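Local atomic coordinates of S-layer domain-containing protein (Ruminiclostridium thermocellum ATCC 27405, PDB entry 4QVS), a protein that is of unknown function but has a concanavalin A-like lectin/glucanase domain and may bind carbohydrate, probably as part of a cell-surface protein. Residues Gly6-Phe11 / Asp24-His29. Residues are numbered along the deposited sequence; the frame is centred on the assembly and turned at random.
Sequences GAWYMF and DYKGNH. With NA (sodium ion), chain C.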
ATOM      1  N   GLY A   6     -18.595 -15.283 -19.145  1.00 67.04           N
ATOM      2  CA  GLY A   6     -18.291 -14.038 -18.448  1.00 61.90           C
ATOM      3  C   GLY A   6     -19.082 -12.841 -18.937  1.00 56.70           C
ATOM      4  O   GLY A   6     -19.912 -12.941 -19.846  1.00 60.87           O
ATOM      5  N   ALA A   7     -18.805 -11.703 -18.317  1.00 56.76           N
ATOM      6  CA  ALA A   7     -19.470 -10.464 -18.620  1.00 53.32           C
ATOM      7  C   ALA A   7     -18.528  -9.259 -18.691  1.00 53.41           C
ATOM      8  O   ALA A   7     -17.398  -9.268 -18.157  1.00 53.83           O
ATOM      9  CB  ALA A   7     -20.521 -10.216 -17.566  1.00 54.58           C
ATOM     10  N   TRP A   8     -19.045  -8.211 -19.323  1.00 54.94           N
ATOM     11  CA  TRP A   8     -18.354  -6.940 -19.464  1.00 50.86           C
ATOM     12  C   TRP A   8     -19.332  -5.768 -19.544  1.00 43.74           C
ATOM     13  O   TRP A   8     -19.981  -5.567 -20.560  1.00 45.12           O
ATOM     14  CB  TRP A   8     -17.465  -6.975 -20.718  1.00 49.00           C
ATOM     15  CG  TRP A   8     -16.666  -5.758 -20.932  1.00 52.58           C
ATOM     16  CD1 TRP A   8     -16.481  -4.733 -20.069  1.00 53.13           C
ATOM     17  CD2 TRP A   8     -15.777  -5.500 -22.060  1.00 53.56           C
ATOM     18  NE1 TRP A   8     -15.568  -3.807 -20.617  1.00 50.62           N
ATOM     19  CE2 TRP A   8     -15.147  -4.264 -21.832  1.00 55.78           C
ATOM     20  CE3 TRP A   8     -15.503  -6.183 -23.252  1.00 58.06           C
ATOM     21  CZ2 TRP A   8     -14.211  -3.698 -22.749  1.00 64.90           C
ATOM     22  CZ3 TRP A   8     -14.580  -5.615 -24.172  1.00 65.16           C
ATOM     23  CH2 TRP A   8     -13.958  -4.390 -23.905  1.00 62.75           C
ATOM     24  N   TYR A   9     -19.381  -4.969 -18.479  1.00 45.78           N
ATOM     25  CA  TYR A   9     -20.201  -3.768 -18.419  1.00 46.06           C
ATOM     26  C   TYR A   9     -19.307  -2.549 -18.695  1.00 50.95           C
ATOM     27  O   TYR A   9     -18.424  -2.214 -17.905  1.00 48.15           O
ATOM     28  CB  TYR A   9     -20.922  -3.666 -17.081  1.00 47.84           C
ATOM     29  CG  TYR A   9     -21.913  -4.812 -16.931  1.00 45.58           C
ATOM     30  CD1 TYR A   9     -23.146  -4.797 -17.623  1.00 48.34           C
ATOM     31  CD2 TYR A   9     -21.585  -5.935 -16.219  1.00 46.28           C
ATOM     32  CE1 TYR A   9     -24.033  -5.865 -17.574  1.00 44.27           C
ATOM     33  CE2 TYR A   9     -22.499  -6.996 -16.128  1.00 49.30           C
ATOM     34  CZ  TYR A   9     -23.706  -6.951 -16.816  1.00 46.99           C
ATOM     35  OH  TYR A   9     -24.564  -8.022 -16.711  1.00 52.10           O
HETATM   36  N   MSE A  10     -19.566  -1.908 -19.827  1.00 50.90           N
HETATM   37  CA  MSE A  10     -18.795  -0.750 -20.265  1.00 57.46           C
HETATM   38  C   MSE A  10     -19.490   0.486 -19.805  1.00 58.05           C
HETATM   39  O   MSE A  10     -18.921   1.559 -19.848  1.00 54.82           O
HETATM   40  CB  MSE A  10     -18.711  -0.742 -21.785  1.00 53.02           C
HETATM   41  CG  MSE A  10     -17.940  -1.933 -22.321  1.00 52.21           C
HETATM   42 SE   MSE A  10     -17.847  -1.665 -24.273  0.85 62.63          SE
HETATM   43  CE  MSE A  10     -16.417  -0.309 -24.113  1.00 78.09           C
ATOM     44  N   PHE A  11     -20.762   0.358 -19.417  1.00 51.56           N
ATOM     45  CA  PHE A  11     -21.519   1.484 -18.895  1.00 47.03           C
ATOM     46  C   PHE A  11     -21.446   2.765 -19.745  1.00 60.77           C
ATOM     47  O   PHE A  11     -21.371   3.874 -19.178  1.00 60.27           O
ATOM     48  CB  PHE A  11     -21.068   1.816 -17.465  1.00 48.55           C
ATOM     49  CG  PHE A  11     -21.244   0.698 -16.476  1.00 50.13           C
ATOM     50  CD1 PHE A  11     -22.536   0.215 -16.164  1.00 48.29           C
ATOM     51  CD2 PHE A  11     -20.176   0.179 -15.785  1.00 46.39           C
ATOM     52  CE1 PHE A  11     -22.697  -0.780 -15.229  1.00 42.07           C
ATOM     53  CE2 PHE A  11     -20.350  -0.835 -14.835  1.00 49.19           C
ATOM     54  CZ  PHE A  11     -21.628  -1.324 -14.576  1.00 50.52           C
ATOM     55  N   ASP A  24     -24.454  -6.364 -21.044  1.00 46.21           N
ATOM     56  CA  ASP A  24     -23.250  -7.142 -20.964  1.00 52.62           C
ATOM     57  C   ASP A  24     -22.712  -7.262 -22.403  1.00 53.87           C
ATOM     58  O   ASP A  24     -23.301  -7.941 -23.214  1.00 55.69           O
ATOM     59  CB  ASP A  24     -23.585  -8.537 -20.489  1.00 54.44           C
ATOM     60  CG  ASP A  24     -22.442  -9.477 -20.657  1.00 54.63           C
ATOM     61  OD1 ASP A  24     -21.307  -8.990 -20.828  1.00 61.40           O
ATOM     62  OD2 ASP A  24     -22.674 -10.692 -20.617  1.00 52.42           O
ATOM     63  N   TYR A  25     -21.597  -6.620 -22.703  0.50 52.47           N
ATOM     64  CA  TYR A  25     -21.004  -6.721 -24.045  0.50 55.46           C
ATOM     65  C   TYR A  25     -20.632  -8.128 -24.492  0.50 55.60           C
ATOM     66  O   TYR A  25     -20.538  -8.389 -25.686  0.50 60.03           O
ATOM     67  CB  TYR A  25     -19.795  -5.816 -24.151  0.50 56.20           C
ATOM     68  CG  TYR A  25     -20.215  -4.420 -24.425  0.50 56.34           C
ATOM     69  CD1 TYR A  25     -20.737  -3.628 -23.418  0.50 54.64           C
ATOM     70  CD2 TYR A  25     -20.140  -3.904 -25.709  0.50 57.06           C
ATOM     71  CE1 TYR A  25     -21.146  -2.350 -23.678  0.50 57.45           C
ATOM     72  CE2 TYR A  25     -20.549  -2.619 -25.978  0.50 57.94           C
ATOM     73  CZ  TYR A  25     -21.048  -1.848 -24.962  0.50 53.47           C
ATOM     74  OH  TYR A  25     -21.447  -0.575 -25.244  0.50 56.24           O
ATOM     75  N   LYS A  26     -20.426  -9.037 -23.545  1.00 55.02           N
ATOM     76  CA  LYS A  26     -20.096 -10.435 -23.896  1.00 54.97           C
ATOM     77  C   LYS A  26     -21.386 -11.187 -24.303  1.00 56.84           C
ATOM     78  O   LYS A  26     -21.315 -12.273 -24.836  1.00 59.18           O
ATOM     79  CB  LYS A  26     -19.408 -11.170 -22.742  1.00 58.00           C
ATOM     80  CG  LYS A  26     -18.020 -10.655 -22.375  1.00 68.15           C
ATOM     81  CD  LYS A  26     -16.988 -11.061 -23.401  1.00 65.85           C
ATOM     82  CE  LYS A  26     -15.765 -10.146 -23.357  1.00 73.84           C
ATOM     83  NZ  LYS A  26     -15.008 -10.114 -24.656  1.00 66.96           N
ATOM     84  N   GLY A  27     -22.561 -10.617 -24.032  1.00 55.35           N
ATOM     85  CA  GLY A  27     -23.835 -11.243 -24.459  1.00 49.93           C
ATOM     86  C   GLY A  27     -24.039 -12.570 -23.791  1.00 51.37           C
ATOM     87  O   GLY A  27     -24.452 -13.528 -24.430  1.00 59.02           O
ATOM     88  N   ASN A  28     -23.698 -12.637 -22.505  1.00 54.68           N
ATOM     89  CA  ASN A  28     -23.913 -13.845 -21.696  1.00 53.59           C
ATOM     90  C   ASN A  28     -24.808 -13.607 -20.495  1.00 52.20           C
ATOM     91  O   ASN A  28     -25.281 -14.566 -19.896  1.00 58.78           O
ATOM     92  CB  ASN A  28     -22.598 -14.425 -21.194  1.00 56.04           C
ATOM     93  CG  ASN A  28     -21.674 -14.849 -22.312  1.00 61.23           C
ATOM     94  OD1 ASN A  28     -20.490 -14.458 -22.347  1.00 69.51           O
ATOM     95  ND2 ASN A  28     -22.194 -15.636 -23.237  1.00 52.71           N
ATOM     96  N   HIS A  29     -25.055 -12.351 -20.133  1.00 51.04           N
ATOM     97  CA  HIS A  29     -25.845 -12.048 -18.943  1.00 54.46           C
ATOM     98  C   HIS A  29     -26.754 -10.876 -19.211  1.00 55.27           C
ATOM     99  O   HIS A  29     -26.554 -10.112 -20.176  1.00 54.69           O
ATOM    100  CB  HIS A  29     -24.939 -11.818 -17.704  1.00 45.18           C
ATOM    101  CG  HIS A  29     -24.036 -12.977 -17.415  1.00 49.59           C
ATOM    102  ND1 HIS A  29     -24.433 -14.071 -16.667  1.00 49.29           N
ATOM    103  CD2 HIS A  29     -22.767 -13.236 -17.811  1.00 52.17           C
ATOM    104  CE1 HIS A  29     -23.443 -14.942 -16.606  1.00 53.56           C
ATOM    105  NE2 HIS A  29     -22.425 -14.465 -17.303  1.00 57.64           N
TER
HETATM  106 NA    NA C 502     -17.160   3.017 -20.069  1.00 48.76          NA
HETATM  107  O   HOH W   1     -20.854 -16.400 -18.300  1.00 66.04           O
HETATM  108  O   HOH W   2     -16.174   1.589 -21.107  1.00 56.19           O
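Trp8, on the strand around residues 7-9, meets the type I turn Asp24-Gly27 through two well-formed bonds: its carbonyl O accepts from Tyr25 N at 2.9 Å, and its own N donates to Asp24 OD1 at 2.8 Å. The turn thus uses one backbone N-H and one carboxylate where a regular strand would offer backbone alone. Asp24 illustrates how one carboxylate can organise a loop. With CG anti to the backbone N (chi1 168°), the carboxylate is sent in among the backbone N-H groups that follow it, facing the strand, and OD1 receives Trp8 N and Lys26 N from opposite faces of its plane, the latter closing an Asx turn. OD2 takes Asn28 N at 2.9 Å and, weakly, His29 N.

Further along, the selenomethionine Met10 lays SE over the centre of the Tyr25 ring, 3.2 Å from the centroid, a Met-aromatic contact, while the Trp8 carbonyl lies at that ring's edge. The Tyr9 side chain crosses Asp24 at about a right angle, CE1 3.5 Å from Asp24 N, and its hydroxyl is bonded to Gly30. A water joins Gly6 N to His29 NE2.

The same strand, Ala7-Tyr9, also pairs antiparallel with a strand of the second subunit, and Met10 O binds sodium with Asp12, Asn45, Asn47, a water and Asp202 of that subunit. Gripped by several N-H groups, the Asp24 carboxylate is probably stabilised as an anion, tying the turn to a strand that itself builds the dimer interface.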